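PDB 3VOC: Beta/alpha-amylase from Paenibacillus polymyxa, which hydrolyses alpha-1,4-glucosidic linkages of starch, this chain being its family 14 beta-amylase catalytic domain, which removes successive maltose units from non-reducing chain ends. Local coordinates for residues S58-K61 against T62-N65; A145-K148 against S149-P152; G230-N234 against G235-S239. All coordinates share one frame; numbering follows the deposited sequence.

Contact 1 (S58-K61 against T62-N65); sequences SYYK and TYAN
Thr62 grips Ser58 twice in the first turns of helix 58-69, the barrel helix that links strand 37-43 to strand 73-79 in the TIM barrel of this family 14 domain. Thr62 N donates to Ser58 O at 3.0 Å. The hydroxyl adds a second bond, Thr62 OG1 to Ser58 O at 3.1 Å, arriving from the opposite face of the carbonyl plane. This doubling back is possible because OG1 stands beside its own backbone N (chi1 -56°). Tyr63 continues the i to i+4 pattern, its N bonded to Tyr59 O. The side chains of Tyr59 and Tyr63 run side by side in the same direction, and the phenol oxygen of the first comes to the rim of the second ring, Tyr59 OH lying 3.9 Å from Tyr63 CD1 and near the plane of that ring. The hydroxyl itself is bonded to Ile17 N. On the barrel side, Tyr60 CD1 touches Tyr63 CB at 4.4 Å. The Tyr60 hydroxyl bonds Trp43 N, at the end of the strand that also carries Asp41, a probable substrate-binding residue. Phe23, edge-to-face, and Trp74 pack against the Tyr63 ring. Ala64, also buried, donates its N to Tyr60 O at 2.8 Å and presents a small methyl to the neighbouring Tyr147. Asn65 closes the series. Its N bonds Lys61 O, while its OD1 is bonded to the hydroxyl of Tyr147, and the extended Lys61 chain carries its ammonium to Asn143 OD1. With CG beside the backbone N (chi1 -76°), the Asn65 amide folds back over the preceding turn, and Asn65 CG rests 3.1 Å from Lys61 O.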
loop_
_atom_site.group_PDB
_atom_site.type_symbol
_atom_site.label_atom_id
_atom_site.label_comp_id
_atom_site.label_asym_id
_atom_site.label_seq_id
_atom_site.Cartn_x
_atom_site.Cartn_y
_atom_site.Cartn_z
ATOM N N SER A 58 -0.252 -3.891 24.161
ATOM C CA SER A 58 0.140 -2.939 25.225
ATOM C C SER A 58 1.008 -1.782 24.710
ATOM O O SER A 58 0.789 -0.630 25.063
ATOM C CB SER A 58 0.819 -3.640 26.416
ATOM O OG SER A 58 1.992 -4.329 26.010
ATOM N N TYR A 59 1.973 -2.083 23.855
ATOM C CA TYR A 59 2.786 -1.018 23.258
ATOM C C TYR A 59 1.942 0.012 22.481
ATOM O O TYR A 59 2.180 1.221 22.569
ATOM C CB TYR A 59 3.884 -1.612 22.381
ATOM C CG TYR A 59 4.594 -0.601 21.502
ATOM C CD1 TYR A 59 5.606 0.206 22.017
ATOM C CD2 TYR A 59 4.272 -0.476 20.144
ATOM C CE1 TYR A 59 6.272 1.136 21.206
ATOM C CE2 TYR A 59 4.945 0.433 19.322
ATOM C CZ TYR A 59 5.942 1.235 19.861
ATOM O OH TYR A 59 6.603 2.142 19.058
ATOM N N TYR A 60 0.963 -0.454 21.717
ATOM C CA TYR A 60 0.143 0.477 20.951
ATOM C C TYR A 60 -0.876 1.229 21.789
ATOM O O TYR A 60 -1.266 2.333 21.439
ATOM C CB TYR A 60 -0.493 -0.197 19.732
ATOM C CG TYR A 60 0.532 -0.434 18.663
ATOM C CD1 TYR A 60 1.088 0.645 17.968
ATOM C CD2 TYR A 60 0.989 -1.737 18.361
ATOM C CE1 TYR A 60 2.055 0.443 16.987
ATOM C CE2 TYR A 60 1.964 -1.953 17.355
ATOM C CZ TYR A 60 2.486 -0.853 16.684
ATOM O OH TYR A 60 3.442 -1.006 15.703
ATOM N N LYS A 61 -1.290 0.648 22.910
ATOM C CA LYS A 61 -2.124 1.390 23.856
ATOM C C LYS A 61 -1.286 2.522 24.465
ATOM O O LYS A 61 -1.744 3.658 24.563
ATOM C CB LYS A 61 -2.709 0.463 24.926
ATOM C CG LYS A 61 -3.952 -0.294 24.459
ATOM C CD LYS A 61 -4.289 -1.454 25.379
ATOM C CE LYS A 61 -5.624 -2.125 24.966
ATOM N NZ LYS A 61 -5.726 -3.548 25.490
ATOM N N THR A 62 -0.035 2.228 24.814
ATOM C CA THR A 62 0.883 3.274 25.290
ATOM C C THR A 62 1.090 4.373 24.240
ATOM O O THR A 62 1.058 5.572 24.555
ATOM C CB THR A 62 2.242 2.678 25.694
ATOM O OG1 THR A 62 2.034 1.656 26.680
ATOM C CG2 THR A 62 3.159 3.755 26.271
ATOM N N TYR A 63 1.355 3.944 23.008
ATOM C CA TYR A 63 1.532 4.853 21.888
ATOM C C TYR A 63 0.292 5.730 21.734
ATOM O O TYR A 63 0.394 6.964 21.715
ATOM C CB TYR A 63 1.769 4.017 20.635
ATOM C CG TYR A 63 2.267 4.740 19.412
ATOM C CD1 TYR A 63 3.432 4.316 18.774
ATOM C CD2 TYR A 63 1.560 5.823 18.858
ATOM C CE1 TYR A 63 3.891 4.950 17.615
ATOM C CE2 TYR A 63 2.023 6.472 17.696
ATOM C CZ TYR A 63 3.182 6.019 17.078
ATOM O OH TYR A 63 3.646 6.622 15.916
ATOM N N ALA A 64 -0.878 5.096 21.660
ATOM C CA ALA A 64 -2.126 5.829 21.504
ATOM C C ALA A 64 -2.379 6.782 22.669
ATOM O O ALA A 64 -2.847 7.910 22.461
ATOM C CB ALA A 64 -3.322 4.876 21.296
ATOM N N ASN A 65 -2.069 6.330 23.887
ATOM C CA ASN A 65 -2.169 7.193 25.078
ATOM C C ASN A 65 -1.323 8.461 24.965
ATOM O O ASN A 65 -1.784 9.540 25.316
ATOM C CB ASN A 65 -1.749 6.435 26.338
ATOM C CG ASN A 65 -2.804 5.461 26.813
ATOM O OD1 ASN A 65 -3.931 5.473 26.330
ATOM N ND2 ASN A 65 -2.433 4.589 27.760
#

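Contact 2 (A145-K148 against S149-P152); sequences AGYK and SIIP
Tyr147 and Ile150 form the close side of this short bend, their side chains running alongside each other in the same direction. The isoleucine methyl meets the rim of the aromatic ring near its plane, with Ile150 CD1 at 4.0 Å from Tyr147 CD1. With CG1 tucked in over its own backbone (chi1 76°), the isoleucine can make this touch, and Ile150 CG1 is also pressed to 3.3 Å from Tyr147 O. That same oxygen accepts Ile150 N at 3.0 Å. Ile151 adds a looser touch, its CD1 lying 4.3 Å from Tyr147 CB. Beyond the bend the apolar side continues into the fold: Ile150 lies on Trp74, to which its backbone is also bonded, and Ile151 on Pro76, both of strand 73-79, while the Tyr147 ring meets that of Phe144.

On the other side Lys148 and Ser149 are exposed, and a water takes part. Lys148 O is shared between two donors: Ile151 N reaches it at 3.2 Å, and the water donates to it at 2.6 Å. The same water donates to Ile151 O, so one molecule bridges the two carbonyls. The lysine chain bends only at its end (chi4 86°), and its ammonium is held by the backbone carbonyls of Val271 and Phe272. Successive i to i+3 bonds of this kind mark a 3-10 turn, here the alpha-to-beta loop of a TIM barrel that carries the chain from helix 127-144 into strand 153-156.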
loop_
_atom_site.group_PDB
_atom_site.type_symbol
_atom_site.label_atom_id
_atom_site.label_comp_id
_atom_site.label_asym_id
_atom_site.label_seq_id
_atom_site.Cartn_x
_atom_site.Cartn_y
_atom_site.Cartn_z
ATOM N N ALA A 145 -11.725 0.033 21.127
ATOM C CA ALA A 145 -13.073 0.611 21.194
ATOM C C ALA A 145 -13.135 1.801 22.162
ATOM O O ALA A 145 -13.787 2.805 21.872
ATOM C CB ALA A 145 -14.101 -0.472 21.594
ATOM N N GLY A 146 -12.433 1.702 23.295
ATOM C CA GLY A 146 -12.381 2.809 24.274
ATOM C C GLY A 146 -11.604 4.043 23.803
ATOM O O GLY A 146 -11.586 5.070 24.475
ATOM N N TYR A 147 -10.955 3.935 22.645
ATOM C CA TYR A 147 -10.204 5.043 22.051
ATOM C C TYR A 147 -10.958 5.653 20.869
ATOM O O TYR A 147 -10.376 6.386 20.051
ATOM C CB TYR A 147 -8.853 4.537 21.534
ATOM C CG TYR A 147 -7.858 4.198 22.612
ATOM C CD1 TYR A 147 -6.911 5.131 23.019
ATOM C CD2 TYR A 147 -7.861 2.944 23.228
ATOM C CE1 TYR A 147 -5.991 4.835 24.009
ATOM C CE2 TYR A 147 -6.938 2.634 24.226
ATOM C CZ TYR A 147 -5.999 3.585 24.602
ATOM O OH TYR A 147 -5.077 3.310 25.596
ATOM N N LYS A 148 -12.250 5.352 20.770
ATOM C CA LYS A 148 -13.040 5.743 19.583
ATOM C C LYS A 148 -12.946 7.244 19.251
ATOM O O LYS A 148 -12.742 7.621 18.093
ATOM C CB LYS A 148 -14.494 5.266 19.738
ATOM C CG LYS A 148 -15.484 5.927 18.834
ATOM C CD LYS A 148 -16.905 5.587 19.244
ATOM C CE LYS A 148 -17.897 6.349 18.373
ATOM N NZ LYS A 148 -18.170 5.608 17.130
ATOM N N SER A 149 -13.039 8.099 20.270
ATOM C CA SER A 149 -13.036 9.541 20.036
ATOM C C SER A 149 -11.729 10.104 19.450
ATOM O O SER A 149 -11.732 11.205 18.902
ATOM C CB SER A 149 -13.353 10.306 21.312
ATOM O OG SER A 149 -12.238 10.323 22.187
ATOM N N ILE A 150 -10.622 9.386 19.573
ATOM C CA ILE A 150 -9.370 9.909 19.009
ATOM C C ILE A 150 -8.993 9.332 17.638
ATOM O O ILE A 150 -8.014 9.779 17.029
ATOM C CB ILE A 150 -8.182 9.793 19.994
ATOM C CG1 ILE A 150 -7.671 8.348 20.066
ATOM C CG2 ILE A 150 -8.573 10.392 21.379
ATOM C CD1 ILE A 150 -6.254 8.219 20.623
ATOM N N ILE A 151 -9.752 8.344 17.162
ATOM C CA ILE A 151 -9.457 7.685 15.878
ATOM C C ILE A 151 -10.427 8.198 14.806
ATOM O O ILE A 151 -11.602 7.848 14.811
ATOM C CB ILE A 151 -9.501 6.142 16.002
ATOM C CG1 ILE A 151 -8.436 5.646 16.987
ATOM C CG2 ILE A 151 -9.321 5.466 14.623
ATOM C CD1 ILE A 151 -8.516 4.162 17.296
ATOM N N PRO A 152 -9.939 9.052 13.892
ATOM C CA PRO A 152 -10.835 9.642 12.894
ATOM C C PRO A 152 -10.904 8.861 11.584
ATOM O O PRO A 152 -11.746 9.157 10.736
ATOM C CB PRO A 152 -10.187 10.997 12.627
ATOM C CG PRO A 152 -8.713 10.727 12.783
ATOM C CD PRO A 152 -8.589 9.646 13.839
HETATM O O HOH W 1 -13.505 6.387 15.974
#

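Contact 3 (G230-N234 against G235-S239); sequences GFYTN and GGYNS
Two consecutive type I beta turns, Tyr232 to Gly235 and Gly236 to Ser239, fold this loop so that Phe231 lies beneath the peptide joining Gly236 to Tyr237. The first turn is closed by Gly235 N on Tyr232 O at 3.2 Å. Phe231 then holds the start of the second turn twice. Its carbonyl accepts the amide, Phe231 O to Tyr237 N at 2.7 Å, and its ring, swung away from its own backbone N (chi1 -176°), carries that same nitrogen over the centre of one face, with Gly236 CA making a CH-pi contact 4.2 Å from the Phe231 ring centroid. The ring also reaches Leu246 of helix 240-268, so this excursion between the fourth and fifth barrel strands is fastened to the long helix it leads into. A serine in its place would probably leave the Gly236-Tyr237 peptide without its aromatic floor and open a gap against Leu246. Asn234 makes an Asx turn, OD1 accepting Gly236 N at 2.7 Å nearly in line with its C=O. Gly235, with phi 85°, would clash with Asn234 O if it bore a CB. The Tyr232 and Tyr237 side chains pass at a slant, Tyr232 CD1 meeting Tyr237 CB at 3.9 Å. A water donates to Tyr232 O and accepts from Asn238 N. Ser239 is the N-cap residue of helix 240-268, its OG capping Gly242 N and donating to Gly236 O at 2.6 Å.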
loop_
_atom_site.group_PDB
_atom_site.type_symbol
_atom_site.label_atom_id
_atom_site.label_comp_id
_atom_site.label_asym_id
_atom_site.label_seq_id
_atom_site.Cartn_x
_atom_site.Cartn_y
_atom_site.Cartn_z
ATOM N N GLY A 230 10.545 -8.439 -22.030
ATOM C CA GLY A 230 10.098 -8.224 -23.406
ATOM C C GLY A 230 8.604 -8.377 -23.578
ATOM O O GLY A 230 8.123 -8.557 -24.686
ATOM N N PHE A 231 7.858 -8.254 -22.485
ATOM C CA PHE A 231 6.453 -8.590 -22.515
ATOM C C PHE A 231 5.674 -7.621 -23.399
ATOM O O PHE A 231 4.710 -8.010 -24.038
ATOM C CB PHE A 231 5.895 -8.693 -21.092
ATOM C CG PHE A 231 4.468 -9.136 -21.035
ATOM C CD1 PHE A 231 4.103 -10.417 -21.432
ATOM C CD2 PHE A 231 3.483 -8.268 -20.592
ATOM C CE1 PHE A 231 2.772 -10.817 -21.398
ATOM C CE2 PHE A 231 2.154 -8.668 -20.545
ATOM C CZ PHE A 231 1.807 -9.939 -20.948
ATOM N N TYR A 232 6.112 -6.366 -23.482
ATOM C CA TYR A 232 5.489 -5.445 -24.441
ATOM C C TYR A 232 6.011 -5.687 -25.864
ATOM O O TYR A 232 5.221 -5.943 -26.799
ATOM C CB TYR A 232 5.673 -3.969 -24.026
ATOM C CG TYR A 232 5.090 -2.988 -25.022
ATOM C CD1 TYR A 232 3.719 -2.705 -25.037
ATOM C CD2 TYR A 232 5.910 -2.356 -25.970
ATOM C CE1 TYR A 232 3.181 -1.805 -25.965
ATOM C CE2 TYR A 232 5.385 -1.461 -26.904
ATOM C CZ TYR A 232 4.027 -1.194 -26.900
ATOM O OH TYR A 232 3.526 -0.308 -27.827
ATOM N N THR A 233 7.337 -5.625 -26.020
ATOM C CA THR A 233 7.961 -5.675 -27.348
ATOM C C THR A 233 7.790 -6.994 -28.126
ATOM O O THR A 233 7.893 -7.006 -29.363
ATOM C CB THR A 233 9.460 -5.311 -27.291
ATOM O OG1 THR A 233 10.081 -6.031 -26.233
ATOM C CG2 THR A 233 9.637 -3.828 -27.044
ATOM N N ASN A 234 7.545 -8.091 -27.412
ATOM C CA ASN A 234 7.362 -9.404 -28.045
ATOM C C ASN A 234 5.904 -9.711 -28.444
ATOM O O ASN A 234 5.580 -10.824 -28.839
ATOM C CB ASN A 234 7.981 -10.537 -27.188
ATOM C CG ASN A 234 7.176 -10.861 -25.911
ATOM O OD1 ASN A 234 5.987 -10.531 -25.777
ATOM N ND2 ASN A 234 7.845 -11.537 -24.962
ATOM N N GLY A 235 5.032 -8.710 -28.354
ATOM C CA GLY A 235 3.620 -8.914 -28.648
ATOM C C GLY A 235 2.807 -9.437 -27.467
ATOM O O GLY A 235 1.593 -9.615 -27.587
ATOM N N GLY A 236 3.461 -9.650 -26.322
ATOM C CA GLY A 236 2.790 -10.135 -25.119
ATOM C C GLY A 236 1.683 -9.225 -24.629
ATOM O O GLY A 236 0.526 -9.640 -24.564
ATOM N N TYR A 237 2.025 -7.984 -24.290
ATOM C CA TYR A 237 1.052 -7.030 -23.741
ATOM C C TYR A 237 -0.205 -6.841 -24.596
ATOM O O TYR A 237 -1.320 -6.772 -24.069
ATOM C CB TYR A 237 1.692 -5.660 -23.496
ATOM C CG TYR A 237 0.658 -4.651 -23.050
ATOM C CD1 TYR A 237 0.282 -4.575 -21.712
ATOM C CD2 TYR A 237 0.005 -3.817 -23.977
ATOM C CE1 TYR A 237 -0.694 -3.676 -21.285
ATOM C CE2 TYR A 237 -0.970 -2.915 -23.563
ATOM C CZ TYR A 237 -1.309 -2.855 -22.207
ATOM O OH TYR A 237 -2.263 -1.980 -21.757
ATOM N N ASN A 238 0.000 -6.717 -25.906
ATOM C CA ASN A 238 -1.072 -6.496 -26.868
ATOM C C ASN A 238 -1.865 -7.743 -27.229
ATOM O O ASN A 238 -2.930 -7.639 -27.855
ATOM C CB ASN A 238 -0.504 -5.887 -28.154
ATOM C CG ASN A 238 -0.409 -4.391 -28.091
ATOM O OD1 ASN A 238 -1.155 -3.737 -27.350
ATOM N ND2 ASN A 238 0.495 -3.824 -28.883
ATOM N N SER A 239 -1.348 -8.916 -26.865
ATOM C CA SER A 239 -2.003 -10.177 -27.216
ATOM C C SER A 239 -3.213 -10.442 -26.322
ATOM O O SER A 239 -3.298 -9.935 -25.200
ATOM C CB SER A 239 -1.024 -11.356 -27.123
ATOM O OG SER A 239 -0.656 -11.612 -25.775
HETATM O O HOH W 2 2.566 -6.336 -27.022
#

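Contacts 1 and 2 are partly buried neighbours in the helix-and-loop layer around the barrel, their centres about 13 Å apart. Tyr147 of contact 2 joins them, and both also rest on Trp74 of strand 73-79. Contact 1 is regular helix with i to i+4 bonds and a cluster of tyrosines, whereas contact 2 has i to i+3 bonds, isoleucines inside and a water bridging two carbonyls. Contact 3 is a surface loop on the opposite side of the chain's centre, about 50 Å from both between centres. There, glycines, an asparagine acceptor and an aromatic face under a peptide take the place of helical repetition.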